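Local atomic coordinates of methylmalonyl-CoA carboxyltransferase 12S subunit (Propionibacterium freudenreichii, PDB entry 1ON3), a protein that transfers the carboxyl group of methylmalonyl-CoA to the biotin of the 1.3S subunit, forming propanoyl-CoA, as the hexameric core of transcarboxylase. Residues I230-F236 against L306-Y312; P274-R279 against D491-T495; G289-R293 against A332-S336; V405-Y411 against W431-A437. All coordinates share one frame; numbering follows the deposited sequence. Where two conformers were deposited one is given.

Contact 1: residues I230-F236 against L306-Y312; sequences ISGNIHF and LEVKAGY
K309 lays its side chain alongside H235 and ends at the carbonyl of G232, where K309 NZ donates to G232 O over 3.1 Å. Its CG stands anti to the carbonyl carbon (chi1 -82°) and the chain runs extended beyond, which carries NZ that far. K309 CE passes over one face of the imidazole, 3.9 Å from the centroid of the H235 ring, a CH-pi contact. K309 N donates to H235 O at 2.9 Å, and a water ties that oxygen to E307 O and A310 N. An alanine in place of K309 would remove the ammonium and the CH over the ring, and would probably leave G232 O and the E352 carboxylate without that partner and the imidazole face less covered.

F236 works with the far end of its ring: F236 CE2 lies 3.7 Å from L306 CG and F236 CZ 3.8 Å from V308 CG2. At the other end G232 CA sits over the Y312 ring, leaving no room for a CB.

The contact joins the edges of the two large sheets, strands 236-238 and 305-308. E352 of helix 344-359 binds both K309 NZ and H235 NE2, H235 ND1 bonds to I192 N of strand 191-195, and helix 241-253 packs on F236 and L306.

Contact 2: residues P274-R279 against D491-T495; sequences PNTELR and DPADT
An Asx turn at D491, leading into the 3-10 segment 492-494, receives R279 in a side-on salt bridge. NE gives a nearly straight bond (167°) from R279 to D491 OD2 at 2.9 Å, and R279 NH2 meets the syn lone pair of D491 OD1 at 2.7 Å; guanidinium and carboxylate are 26° from coplanar. D491 carries its CG anti to the backbone N (chi1 172°), which lets OD2 also take A493 N at 2.9 Å, from above the carboxylate plane, to close the Asx turn. A leucine in place of R279 would probably leave the D491 carboxylate without its charged mate, still held by A493 N but with less to fix its rotation.

Backbone contacts lie beside this bridge. N275 N donates to A493 O at 3.0 Å, and in return A493 CA makes a CA-H...O contact of 3.4 Å with N275 O. N275 also caps the coming helix, its OD1 accepting from E277 N. Two apolar groups finish the fit: P274 CG rests 3.5 Å from D494 OD1, and L278 CD1 lies 3.5 Å from P492 O, an oxygen already bonded to T495 N and OG1.

M12 of a neighbouring subunit packs on R279 and P492. Within the chain, L278 and T495, where the chain leads into helices 278-281 and 495-505, both pack on I299 of helix 293-299.

Contact 3: residues G289-R293 against A332-S336; sequences GYDVR and ANQPS
Q334 spends both ends of its amide on a helix-capping turn, the residues just ahead of helix 293-299, where D291 supplies the capping bond. V292 N donates to Q334 OE1 at 2.8 Å and 167°, while Q334 NE2 gives its N-H to D291 OD1 at 3.0 Å. The bend at chi2 (62°) folds the amide back toward the turn; its plane stands nearly perpendicular to the carboxylate, and NE2 meets OD1 from above the carboxylate plane. R293 grips D291 side-on from the syn side, NE to OD1 and NH2 to OD2. With R293 N as well, D291 OD1 holds three donors, which probably steadies its negative charge. A further hydrogen bond, S336 OG to Y290 O at 2.8 Å, ties down the other end of the loop.

The apolar contacts follow. P335 lies against the Y290 ring, its CD 4.2 Å from the ring centroid over one face and its CG 3.4 Å from Y290 CE2; the phenol OH bonds to D369 of strand 364-370. V292 points into strand 326-333, with CG2 3.8 Å from A332 CB. V292 CG1 also closes to 3.3 Å on N333 O, a carbonyl oxygen buried here with no polar partner in the model.

Contact 4: residues V405-Y411 against W431-A437; sequences VVLRKAY and WPSAEIA
E435 N donates to R408 O over only 2.6 Å, at the corner where the chain turns out of strand 402-407. Nearby, S433 OG gives a 2.7 Å bond to L407 O, nearly along the C=O axis, and W431 N reaches V406 O at 2.9 Å. Beyond the corner the ladder goes on with A437 N to A410 O at 3.0 Å and a more bent bond, 135° at the hydrogen, from A410 N to E435 O. The guanidinium of R408 turns away to D369, P283 O and K288 O. E435, its CG anti to the backbone N (chi1 -165°) and its chain extended, runs alongside K409, but their ion pair is long, 3.7 Å from K409 NZ to E435 OE2.

The bonds E435 N to R408 O, A410 N to E435 O and A437 N to A410 O build the parallel pair 409-411 and 435-437, which leaves the large sheet at R408 in this crotonase-clan fold. Both strands lead straight to the methylmalonyl-CoA pocket: G412 and G413 follow Y411, and V438 and M439 follow A437.

On the K409 side of the small sheet the Y411 ring turns its edge to E435 O, and its CE1 lies beside A437 CB. On the other side A410 CB meets I436 CG1 at 3.8 Å. Farther back V406 CG1 packs 3.7 Å from A434 CB. L407 CD2 stands over the centre of the W431 six-membered ring, 3.6 Å from its centroid, and V405 CG1 touches the same indole near NE1 and CD1.

Contacts 1 and 4 are buried, contacts 2 and 3 only partly. Contact 1 is nearest the middle of the chain and relies on a lysine laid over a ring; contact 4 combines a short parallel ladder with apolar packing and leads to a CoA pocket. Contacts 2 and 3 each bring a loop ahead of a helix against another part, a 3-10 turn in contact 2, a strand end in contact 3; each has a side-on arginine-carboxylate pair, between segments in contact 2, within one in contact 3. Contacts 1, 3 and 4 reach the same large sheet. E307 and R293 bridge contacts 1 and 3, Y290 packs on L407 between 3 and 4, and P492 on W431 between 2 and 4.

Contact 1: residues I230-F236 against L306-Y312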
loop_
_atom_site.group_PDB
_atom_site.type_symbol
_atom_site.label_atom_id
_atom_site.label_comp_id
_atom_site.label_asym_id
_atom_site.label_seq_id
_atom_site.Cartn_x
_atom_site.Cartn_y
_atom_site.Cartn_z
ATOM N N ILE E 230 -34.478 -19.911 22.482
ATOM C CA ILE E 230 -33.932 -21.251 22.275
ATOM C C ILE E 230 -32.797 -21.396 21.269
ATOM O O ILE E 230 -31.694 -21.788 21.644
ATOM C CB ILE E 230 -35.059 -22.216 21.857
ATOM C CG1 ILE E 230 -36.197 -22.155 22.884
ATOM C CG2 ILE E 230 -34.518 -23.629 21.728
ATOM C CD1 ILE E 230 -37.480 -22.855 22.424
ATOM N N SER E 231 -33.082 -21.087 19.998
ATOM C CA SER E 231 -32.122 -21.236 18.898
ATOM C C SER E 231 -30.963 -20.239 18.870
ATOM O O SER E 231 -29.907 -20.544 18.326
ATOM C CB SER E 231 -32.859 -21.166 17.558
ATOM O OG SER E 231 -33.441 -19.889 17.374
ATOM N N GLY E 232 -31.174 -19.043 19.424
ATOM C CA GLY E 232 -30.124 -18.039 19.441
ATOM C C GLY E 232 -29.879 -17.375 18.088
ATOM O O GLY E 232 -28.823 -16.766 17.864
ATOM N N ASN E 233 -30.866 -17.469 17.196
ATOM C CA ASN E 233 -30.758 -16.932 15.827
ATOM C C ASN E 233 -31.066 -15.450 15.621
ATOM O O ASN E 233 -30.674 -14.894 14.593
ATOM C CB ASN E 233 -31.713 -17.656 14.876
ATOM C CG ASN E 233 -31.357 -19.113 14.634
ATOM O OD1 ASN E 233 -32.253 -19.961 14.511
ATOM N ND2 ASN E 233 -30.076 -19.410 14.531
ATOM N N ILE E 234 -31.789 -14.818 16.542
ATOM C CA ILE E 234 -32.176 -13.427 16.310
ATOM C C ILE E 234 -31.792 -12.453 17.396
ATOM O O ILE E 234 -31.462 -12.840 18.516
ATOM C CB ILE E 234 -33.692 -13.299 16.043
ATOM C CG1 ILE E 234 -34.484 -13.682 17.304
ATOM C CG2 ILE E 234 -34.079 -14.203 14.861
ATOM C CD1 ILE E 234 -35.980 -13.409 17.201
ATOM N N HIS E 235 -31.886 -11.170 17.072
ATOM C CA HIS E 235 -31.440 -10.147 18.003
ATOM C C HIS E 235 -32.472 -9.296 18.691
ATOM O O HIS E 235 -32.200 -8.762 19.770
ATOM C CB HIS E 235 -30.421 -9.258 17.289
ATOM C CG HIS E 235 -29.329 -10.036 16.626
ATOM N ND1 HIS E 235 -29.518 -10.716 15.441
ATOM C CD2 HIS E 235 -28.062 -10.312 17.020
ATOM C CE1 HIS E 235 -28.415 -11.377 15.135
ATOM N NE2 HIS E 235 -27.517 -11.151 16.080
ATOM N N PHE E 236 -33.644 -9.162 18.074
ATOM C CA PHE E 236 -34.721 -8.376 18.642
ATOM C C PHE E 236 -36.067 -8.986 18.322
ATOM O O PHE E 236 -36.285 -9.464 17.199
ATOM C CB PHE E 236 -34.718 -6.933 18.087
ATOM C CG PHE E 236 -33.418 -6.203 18.293
ATOM C CD1 PHE E 236 -32.418 -6.260 17.339
ATOM C CD2 PHE E 236 -33.180 -5.504 19.473
ATOM C CE1 PHE E 236 -31.180 -5.632 17.553
ATOM C CE2 PHE E 236 -31.957 -4.880 19.697
ATOM C CZ PHE E 236 -30.958 -4.946 18.736
ATOM N N LEU E 306 -29.929 -0.073 24.321
ATOM C CA LEU E 306 -30.726 -0.955 23.481
ATOM C C LEU E 306 -30.107 -2.333 23.655
ATOM O O LEU E 306 -29.009 -2.582 23.164
ATOM C CB LEU E 306 -30.639 -0.522 22.013
ATOM C CG LEU E 306 -31.295 -1.505 21.037
ATOM C CD1 LEU E 306 -32.798 -1.538 21.279
ATOM C CD2 LEU E 306 -30.982 -1.098 19.606
ATOM N N GLU E 307 -30.792 -3.219 24.372
ATOM C CA GLU E 307 -30.246 -4.545 24.614
ATOM C C GLU E 307 -30.369 -5.447 23.384
ATOM O O GLU E 307 -31.425 -5.500 22.759
ATOM C CB GLU E 307 -30.953 -5.189 25.817
ATOM C CG GLU E 307 -30.082 -6.189 26.550
ATOM C CD GLU E 307 -30.740 -6.799 27.780
ATOM O OE1 GLU E 307 -31.652 -6.172 28.375
ATOM O OE2 GLU E 307 -30.323 -7.915 28.165
ATOM N N VAL E 308 -29.275 -6.131 23.048
ATOM C CA VAL E 308 -29.223 -7.054 21.923
ATOM C C VAL E 308 -29.386 -8.477 22.487
ATOM O O VAL E 308 -28.776 -8.814 23.508
ATOM C CB VAL E 308 -27.871 -6.923 21.176
ATOM C CG1 VAL E 308 -27.788 -7.937 20.015
ATOM C CG2 VAL E 308 -27.730 -5.489 20.642
ATOM N N LYS E 309 -30.207 -9.295 21.826
ATOM C CA LYS E 309 -30.483 -10.669 22.275
ATOM C C LYS E 309 -30.894 -10.666 23.755
ATOM O O LYS E 309 -30.441 -11.497 24.547
ATOM C CB LYS E 309 -29.259 -11.573 22.055
ATOM C CG LYS E 309 -29.194 -12.079 20.611
ATOM C CD LYS E 309 -28.003 -12.966 20.279
ATOM C CE LYS E 309 -28.172 -13.484 18.833
ATOM N NZ LYS E 309 -27.041 -14.304 18.325
ATOM N N ALA E 310 -31.771 -9.727 24.107
ATOM C CA ALA E 310 -32.236 -9.583 25.492
ATOM C C ALA E 310 -32.877 -10.825 26.091
ATOM O O ALA E 310 -32.828 -11.014 27.307
ATOM C CB ALA E 310 -33.209 -8.424 25.597
ATOM N N GLY E 311 -33.493 -11.650 25.251
ATOM C CA GLY E 311 -34.139 -12.854 25.742
ATOM C C GLY E 311 -33.360 -14.142 25.576
ATOM O O GLY E 311 -33.888 -15.218 25.855
ATOM N N TYR E 312 -32.114 -14.043 25.119
ATOM C CA TYR E 312 -31.264 -15.218 24.919
ATOM C C TYR E 312 -30.077 -15.168 25.883
ATOM O O TYR E 312 -29.523 -14.101 26.114
ATOM C CB TYR E 312 -30.719 -15.234 23.484
ATOM C CG TYR E 312 -29.908 -16.466 23.130
ATOM C CD1 TYR E 312 -30.510 -17.718 23.043
ATOM C CD2 TYR E 312 -28.540 -16.374 22.862
ATOM C CE1 TYR E 312 -29.776 -18.850 22.696
ATOM C CE2 TYR E 312 -27.793 -17.502 22.511
ATOM C CZ TYR E 312 -28.426 -18.735 22.430
ATOM O OH TYR E 312 -27.724 -19.852 22.069
HETATM O O HOH W 1 -29.012 -21.988 21.172
HETATM O O HOH W 2 -33.230 -7.862 22.157
#

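Contact 2: residues P274-R279 against D491-T495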
loop_
_atom_site.group_PDB
_atom_site.type_symbol
_atom_site.label_atom_id
_atom_site.label_comp_id
_atom_site.label_asym_id
_atom_site.label_seq_id
_atom_site.Cartn_x
_atom_site.Cartn_y
_atom_site.Cartn_z
ATOM N N PRO E 274 -19.964 12.234 40.132
ATOM C CA PRO E 274 -20.093 10.971 40.866
ATOM C C PRO E 274 -21.540 10.617 41.166
ATOM O O PRO E 274 -22.385 11.501 41.260
ATOM C CB PRO E 274 -19.303 11.235 42.151
ATOM C CG PRO E 274 -18.262 12.233 41.717
ATOM C CD PRO E 274 -19.082 13.174 40.850
ATOM N N ASN E 275 -21.826 9.325 41.281
ATOM C CA ASN E 275 -23.162 8.870 41.635
ATOM C C ASN E 275 -22.959 7.800 42.696
ATOM O O ASN E 275 -22.620 6.659 42.387
ATOM C CB ASN E 275 -23.911 8.276 40.441
ATOM C CG ASN E 275 -25.364 7.972 40.772
ATOM O OD1 ASN E 275 -25.714 7.772 41.933
ATOM N ND2 ASN E 275 -26.213 7.931 39.755
ATOM N N THR E 276 -23.165 8.175 43.951
ATOM C CA THR E 276 -22.966 7.265 45.067
ATOM C C THR E 276 -23.890 6.056 45.102
ATOM O O THR E 276 -23.597 5.082 45.792
ATOM C CB THR E 276 -23.094 8.015 46.402
ATOM O OG1 THR E 276 -24.411 8.565 46.502
ATOM C CG2 THR E 276 -22.065 9.145 46.472
ATOM N N GLU E 277 -24.998 6.107 44.368
ATOM C CA GLU E 277 -25.923 4.983 44.356
ATOM C C GLU E 277 -25.246 3.747 43.785
ATOM O O GLU E 277 -25.626 2.629 44.108
ATOM C CB GLU E 277 -27.173 5.299 43.532
ATOM C CG GLU E 277 -27.998 6.455 44.066
ATOM C CD GLU E 277 -29.286 6.658 43.285
ATOM O OE1 GLU E 277 -30.230 5.860 43.470
ATOM O OE2 GLU E 277 -29.349 7.610 42.476
ATOM N N LEU E 278 -24.232 3.956 42.949
ATOM C CA LEU E 278 -23.496 2.845 42.344
ATOM C C LEU E 278 -22.764 2.002 43.393
ATOM O O LEU E 278 -22.458 0.827 43.159
ATOM C CB LEU E 278 -22.490 3.376 41.329
ATOM C CG LEU E 278 -23.041 3.722 39.944
ATOM C CD1 LEU E 278 -22.056 4.621 39.186
ATOM C CD2 LEU E 278 -23.315 2.408 39.183
ATOM N N ARG E 279 -22.473 2.600 44.546
ATOM C CA ARG E 279 -21.787 1.867 45.605
ATOM C C ARG E 279 -22.690 0.821 46.227
ATOM O O ARG E 279 -22.211 -0.111 46.871
ATOM C CB ARG E 279 -21.355 2.807 46.725
ATOM C CG ARG E 279 -20.330 3.840 46.346
ATOM C CD ARG E 279 -20.150 4.806 47.501
ATOM N NE ARG E 279 -19.235 5.888 47.156
ATOM C CZ ARG E 279 -19.183 7.049 47.801
ATOM N NH1 ARG E 279 -19.996 7.273 48.825
ATOM N NH2 ARG E 279 -18.333 7.990 47.412
ATOM N N ASP E 491 -13.517 4.247 43.340
ATOM C CA ASP E 491 -14.725 4.415 44.122
ATOM C C ASP E 491 -15.794 4.104 43.062
ATOM O O ASP E 491 -15.807 4.718 41.982
ATOM C CB ASP E 491 -14.814 5.874 44.596
ATOM C CG ASP E 491 -16.138 6.219 45.260
ATOM O OD1 ASP E 491 -16.213 7.333 45.824
ATOM O OD2 ASP E 491 -17.099 5.421 45.215
ATOM N N PRO E 492 -16.680 3.135 43.339
ATOM C CA PRO E 492 -17.731 2.781 42.375
ATOM C C PRO E 492 -18.472 4.008 41.859
ATOM O O PRO E 492 -18.931 4.041 40.710
ATOM C CB PRO E 492 -18.639 1.852 43.176
ATOM C CG PRO E 492 -17.677 1.182 44.126
ATOM C CD PRO E 492 -16.776 2.312 44.559
ATOM N N ALA E 493 -18.578 5.023 42.710
ATOM C CA ALA E 493 -19.284 6.248 42.345
ATOM C C ALA E 493 -18.681 6.988 41.153
ATOM O O ALA E 493 -19.378 7.759 40.501
ATOM C CB ALA E 493 -19.360 7.196 43.563
ATOM N N ASP E 494 -17.394 6.766 40.878
ATOM C CA ASP E 494 -16.710 7.438 39.769
ATOM C C ASP E 494 -16.650 6.613 38.475
ATOM O O ASP E 494 -15.982 7.010 37.527
ATOM C CB ASP E 494 -15.265 7.798 40.154
ATOM C CG ASP E 494 -15.173 8.661 41.417
ATOM O OD1 ASP E 494 -16.015 9.557 41.597
ATOM O OD2 ASP E 494 -14.237 8.453 42.214
ATOM N N THR E 495 -17.333 5.473 38.443
ATOM C CA THR E 495 -17.299 4.608 37.263
ATOM C C THR E 495 -17.548 5.318 35.928
ATOM O O THR E 495 -16.746 5.196 34.996
ATOM C CB THR E 495 -18.284 3.446 37.426
ATOM O OG1 THR E 495 -17.952 2.722 38.618
ATOM C CG2 THR E 495 -18.193 2.479 36.225
#

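Contact 3: residues G289-R293 against A332-S336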
loop_
_atom_site.group_PDB
_atom_site.type_symbol
_atom_site.label_atom_id
_atom_site.label_comp_id
_atom_site.label_asym_id
_atom_site.label_seq_id
_atom_site.Cartn_x
_atom_site.Cartn_y
_atom_site.Cartn_z
ATOM N N GLY E 289 -27.159 -11.866 44.349
ATOM C CA GLY E 289 -27.005 -11.384 42.987
ATOM C C GLY E 289 -27.611 -9.998 42.868
ATOM O O GLY E 289 -27.893 -9.345 43.873
ATOM N N TYR E 290 -27.816 -9.549 41.638
ATOM C CA TYR E 290 -28.387 -8.236 41.363
ATOM C C TYR E 290 -28.551 -8.160 39.855
ATOM O O TYR E 290 -28.132 -9.073 39.156
ATOM C CB TYR E 290 -27.437 -7.128 41.835
ATOM C CG TYR E 290 -26.065 -7.159 41.191
ATOM C CD1 TYR E 290 -25.758 -6.345 40.095
ATOM C CD2 TYR E 290 -25.070 -8.013 41.677
ATOM C CE1 TYR E 290 -24.488 -6.385 39.499
ATOM C CE2 TYR E 290 -23.803 -8.056 41.098
ATOM C CZ TYR E 290 -23.515 -7.245 40.013
ATOM O OH TYR E 290 -22.251 -7.285 39.470
ATOM N N ASP E 291 -29.165 -7.090 39.360
ATOM C CA ASP E 291 -29.344 -6.918 37.918
ATOM C C ASP E 291 -28.262 -5.960 37.458
ATOM O O ASP E 291 -28.266 -4.793 37.837
ATOM C CB ASP E 291 -30.705 -6.320 37.592
ATOM C CG ASP E 291 -31.047 -6.431 36.113
ATOM O OD1 ASP E 291 -30.135 -6.258 35.274
ATOM O OD2 ASP E 291 -32.230 -6.678 35.788
ATOM N N VAL E 292 -27.336 -6.449 36.638
ATOM C CA VAL E 292 -26.238 -5.616 36.176
ATOM C C VAL E 292 -26.679 -4.427 35.318
ATOM O O VAL E 292 -25.930 -3.473 35.146
ATOM C CB VAL E 292 -25.187 -6.475 35.417
ATOM C CG1 VAL E 292 -25.729 -6.915 34.056
ATOM C CG2 VAL E 292 -23.885 -5.703 35.277
ATOM N N ARG E 293 -27.897 -4.468 34.787
ATOM C CA ARG E 293 -28.365 -3.356 33.973
ATOM C C ARG E 293 -28.628 -2.140 34.859
ATOM O O ARG E 293 -28.726 -1.025 34.365
ATOM C CB ARG E 293 -29.615 -3.757 33.183
ATOM C CG ARG E 293 -29.296 -4.777 32.071
ATOM C CD ARG E 293 -30.555 -5.439 31.532
ATOM N NE ARG E 293 -31.228 -6.248 32.552
ATOM C CZ ARG E 293 -32.150 -7.170 32.286
ATOM N NH1 ARG E 293 -32.512 -7.409 31.027
ATOM N NH2 ARG E 293 -32.722 -7.846 33.275
ATOM N N ALA E 332 -21.664 -7.421 29.769
ATOM C CA ALA E 332 -21.679 -7.530 31.215
ATOM C C ALA E 332 -22.269 -8.841 31.735
ATOM O O ALA E 332 -23.281 -9.321 31.223
ATOM C CB ALA E 332 -22.470 -6.340 31.777
ATOM N N ASN E 333 -21.643 -9.420 32.754
ATOM C CA ASN E 333 -22.183 -10.656 33.316
ATOM C C ASN E 333 -23.414 -10.319 34.155
ATOM O O ASN E 333 -23.501 -9.233 34.736
ATOM C CB ASN E 333 -21.132 -11.355 34.172
ATOM C CG ASN E 333 -19.794 -11.457 33.468
ATOM O OD1 ASN E 333 -18.839 -10.748 33.805
ATOM N ND2 ASN E 333 -19.718 -12.340 32.481
ATOM N N GLN E 334 -24.358 -11.254 34.229
ATOM C CA GLN E 334 -25.606 -11.052 34.977
ATOM C C GLN E 334 -25.664 -11.994 36.199
ATOM O O GLN E 334 -26.178 -13.104 36.105
ATOM C CB GLN E 334 -26.793 -11.322 34.038
ATOM C CG GLN E 334 -28.179 -11.075 34.642
ATOM C CD GLN E 334 -28.380 -9.635 35.061
ATOM O OE1 GLN E 334 -27.819 -9.184 36.060
ATOM N NE2 GLN E 334 -29.178 -8.898 34.288
ATOM N N PRO E 335 -25.159 -11.542 37.364
ATOM C CA PRO E 335 -25.148 -12.357 38.584
ATOM C C PRO E 335 -26.494 -12.936 39.005
ATOM O O PRO E 335 -26.546 -13.971 39.670
ATOM C CB PRO E 335 -24.561 -11.398 39.629
ATOM C CG PRO E 335 -23.649 -10.539 38.811
ATOM C CD PRO E 335 -24.549 -10.227 37.631
ATOM N N SER E 336 -27.573 -12.271 38.614
ATOM C CA SER E 336 -28.908 -12.727 38.960
ATOM C C SER E 336 -29.410 -13.916 38.139
ATOM O O SER E 336 -30.510 -14.408 38.385
ATOM C CB SER E 336 -29.889 -11.562 38.845
ATOM O OG SER E 336 -29.697 -10.868 37.623
#

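Contact 4: residues V405-Y411 against W431-A437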
loop_
_atom_site.group_PDB
_atom_site.type_symbol
_atom_site.label_atom_id
_atom_site.label_comp_id
_atom_site.label_asym_id
_atom_site.label_seq_id
_atom_site.Cartn_x
_atom_site.Cartn_y
_atom_site.Cartn_z
ATOM N N VAL E 405 -14.247 -2.827 33.479
ATOM C CA VAL E 405 -14.455 -2.481 34.877
ATOM C C VAL E 405 -14.821 -3.762 35.618
ATOM O O VAL E 405 -15.812 -4.427 35.286
ATOM C CB VAL E 405 -15.596 -1.437 35.038
ATOM C CG1 VAL E 405 -15.789 -1.087 36.514
ATOM C CG2 VAL E 405 -15.251 -0.160 34.255
ATOM N N VAL E 406 -14.012 -4.121 36.612
ATOM C CA VAL E 406 -14.284 -5.327 37.385
ATOM C C VAL E 406 -15.101 -4.964 38.621
ATOM O O VAL E 406 -14.591 -4.312 39.533
ATOM C CB VAL E 406 -12.978 -6.029 37.818
ATOM C CG1 VAL E 406 -13.312 -7.301 38.588
ATOM C CG2 VAL E 406 -12.132 -6.345 36.593
ATOM N N LEU E 407 -16.362 -5.399 38.639
ATOM C CA LEU E 407 -17.288 -5.119 39.736
ATOM C C LEU E 407 -17.092 -6.039 40.926
ATOM O O LEU E 407 -17.072 -5.584 42.072
ATOM C CB LEU E 407 -18.745 -5.259 39.267
ATOM C CG LEU E 407 -19.168 -4.515 37.991
ATOM C CD1 LEU E 407 -20.654 -4.751 37.744
ATOM C CD2 LEU E 407 -18.892 -3.024 38.118
ATOM N N ARG E 408 -16.961 -7.336 40.668
ATOM C CA ARG E 408 -16.807 -8.264 41.776
ATOM C C ARG E 408 -16.005 -9.503 41.384
ATOM O O ARG E 408 -14.792 -9.412 41.197
ATOM C CB ARG E 408 -18.203 -8.633 42.307
ATOM C CG ARG E 408 -18.225 -9.192 43.718
ATOM C CD ARG E 408 -19.636 -9.093 44.331
ATOM N NE ARG E 408 -20.653 -9.807 43.553
ATOM C CZ ARG E 408 -21.882 -10.068 43.991
ATOM N NH1 ARG E 408 -22.253 -9.668 45.207
ATOM N NH2 ARG E 408 -22.735 -10.752 43.231
ATOM N N LYS E 409 -16.664 -10.653 41.259
ATOM C CA LYS E 409 -15.964 -11.883 40.901
ATOM C C LYS E 409 -15.322 -11.785 39.512
ATOM O O LYS E 409 -15.920 -11.248 38.578
ATOM C CB LYS E 409 -16.924 -13.075 40.897
ATOM C CG LYS E 409 -17.544 -13.436 42.234
ATOM C CD LYS E 409 -16.488 -13.875 43.242
ATOM C CE LYS E 409 -17.137 -14.499 44.485
ATOM N NZ LYS E 409 -18.159 -13.607 45.105
ATOM N N ALA E 410 -14.112 -12.320 39.383
ATOM C CA ALA E 410 -13.392 -12.334 38.103
ATOM C C ALA E 410 -12.440 -13.522 38.214
ATOM O O ALA E 410 -11.241 -13.367 38.424
ATOM C CB ALA E 410 -12.624 -11.039 37.922
ATOM N N TYR E 411 -12.996 -14.716 38.057
ATOM C CA TYR E 411 -12.228 -15.944 38.221
ATOM C C TYR E 411 -11.718 -16.661 36.973
ATOM O O TYR E 411 -12.460 -16.869 36.017
ATOM C CB TYR E 411 -13.061 -16.948 39.018
ATOM C CG TYR E 411 -13.279 -16.619 40.486
ATOM C CD1 TYR E 411 -12.835 -15.415 41.037
ATOM C CD2 TYR E 411 -13.916 -17.534 41.327
ATOM C CE1 TYR E 411 -13.018 -15.133 42.398
ATOM C CE2 TYR E 411 -14.102 -17.266 42.677
ATOM C CZ TYR E 411 -13.648 -16.065 43.208
ATOM O OH TYR E 411 -13.796 -15.822 44.554
ATOM N N TRP E 431 -13.321 -2.206 41.161
ATOM C CA TRP E 431 -14.126 -1.598 42.212
ATOM C C TRP E 431 -13.473 -2.175 43.459
ATOM O O TRP E 431 -12.688 -3.119 43.355
ATOM C CB TRP E 431 -15.577 -2.050 42.132
ATOM C CG TRP E 431 -16.426 -1.216 41.205
ATOM C CD1 TRP E 431 -15.993 -0.410 40.185
ATOM C CD2 TRP E 431 -17.848 -1.119 41.217
ATOM N NE1 TRP E 431 -17.071 0.188 39.562
ATOM C CE2 TRP E 431 -18.221 -0.233 40.178
ATOM C CE3 TRP E 431 -18.852 -1.694 42.006
ATOM C CZ2 TRP E 431 -19.553 0.087 39.912
ATOM C CZ3 TRP E 431 -20.176 -1.373 41.741
ATOM C CH2 TRP E 431 -20.515 -0.486 40.697
ATOM N N PRO E 432 -13.782 -1.632 44.653
ATOM C CA PRO E 432 -13.155 -2.175 45.868
ATOM C C PRO E 432 -13.619 -3.596 46.160
ATOM O O PRO E 432 -13.044 -4.288 46.992
ATOM C CB PRO E 432 -13.597 -1.194 46.957
ATOM C CG PRO E 432 -13.807 0.097 46.207
ATOM C CD PRO E 432 -14.532 -0.403 44.964
ATOM N N SER E 433 -14.677 -4.016 45.483
ATOM C CA SER E 433 -15.234 -5.359 45.662
ATOM C C SER E 433 -14.687 -6.346 44.632
ATOM O O SER E 433 -15.058 -7.532 44.619
ATOM C CB SER E 433 -16.756 -5.290 45.548
ATOM O OG SER E 433 -17.135 -4.398 44.503
ATOM N N ALA E 434 -13.802 -5.858 43.775
ATOM C CA ALA E 434 -13.225 -6.700 42.735
ATOM C C ALA E 434 -12.465 -7.880 43.318
ATOM O O ALA E 434 -11.679 -7.735 44.265
ATOM C CB ALA E 434 -12.304 -5.885 41.846
ATOM N N GLU E 435 -12.689 -9.051 42.734
ATOM C CA GLU E 435 -12.022 -10.240 43.200
ATOM C C GLU E 435 -11.434 -11.029 42.030
ATOM O O GLU E 435 -11.931 -12.096 41.686
ATOM C CB GLU E 435 -13.009 -11.094 43.990
ATOM C CG GLU E 435 -12.355 -12.175 44.816
ATOM C CD GLU E 435 -13.355 -12.937 45.666
ATOM O OE1 GLU E 435 -12.909 -13.774 46.474
ATOM O OE2 GLU E 435 -14.577 -12.702 45.522
ATOM N N ILE E 436 -10.396 -10.469 41.411
ATOM C CA ILE E 436 -9.689 -11.108 40.299
ATOM C C ILE E 436 -8.856 -12.228 40.919
ATOM O O ILE E 436 -8.050 -11.978 41.806
ATOM C CB ILE E 436 -8.756 -10.102 39.605
ATOM C CG1 ILE E 436 -9.598 -8.999 38.963
ATOM C CG2 ILE E 436 -7.867 -10.820 38.580
ATOM C CD1 ILE E 436 -8.833 -7.766 38.624
ATOM N N ALA E 437 -9.052 -13.458 40.460
ATOM C CA ALA E 437 -8.325 -14.584 41.032
ATOM C C ALA E 437 -8.218 -15.757 40.069
ATOM O O ALA E 437 -9.079 -15.953 39.212
ATOM C CB ALA E 437 -9.022 -15.040 42.318
#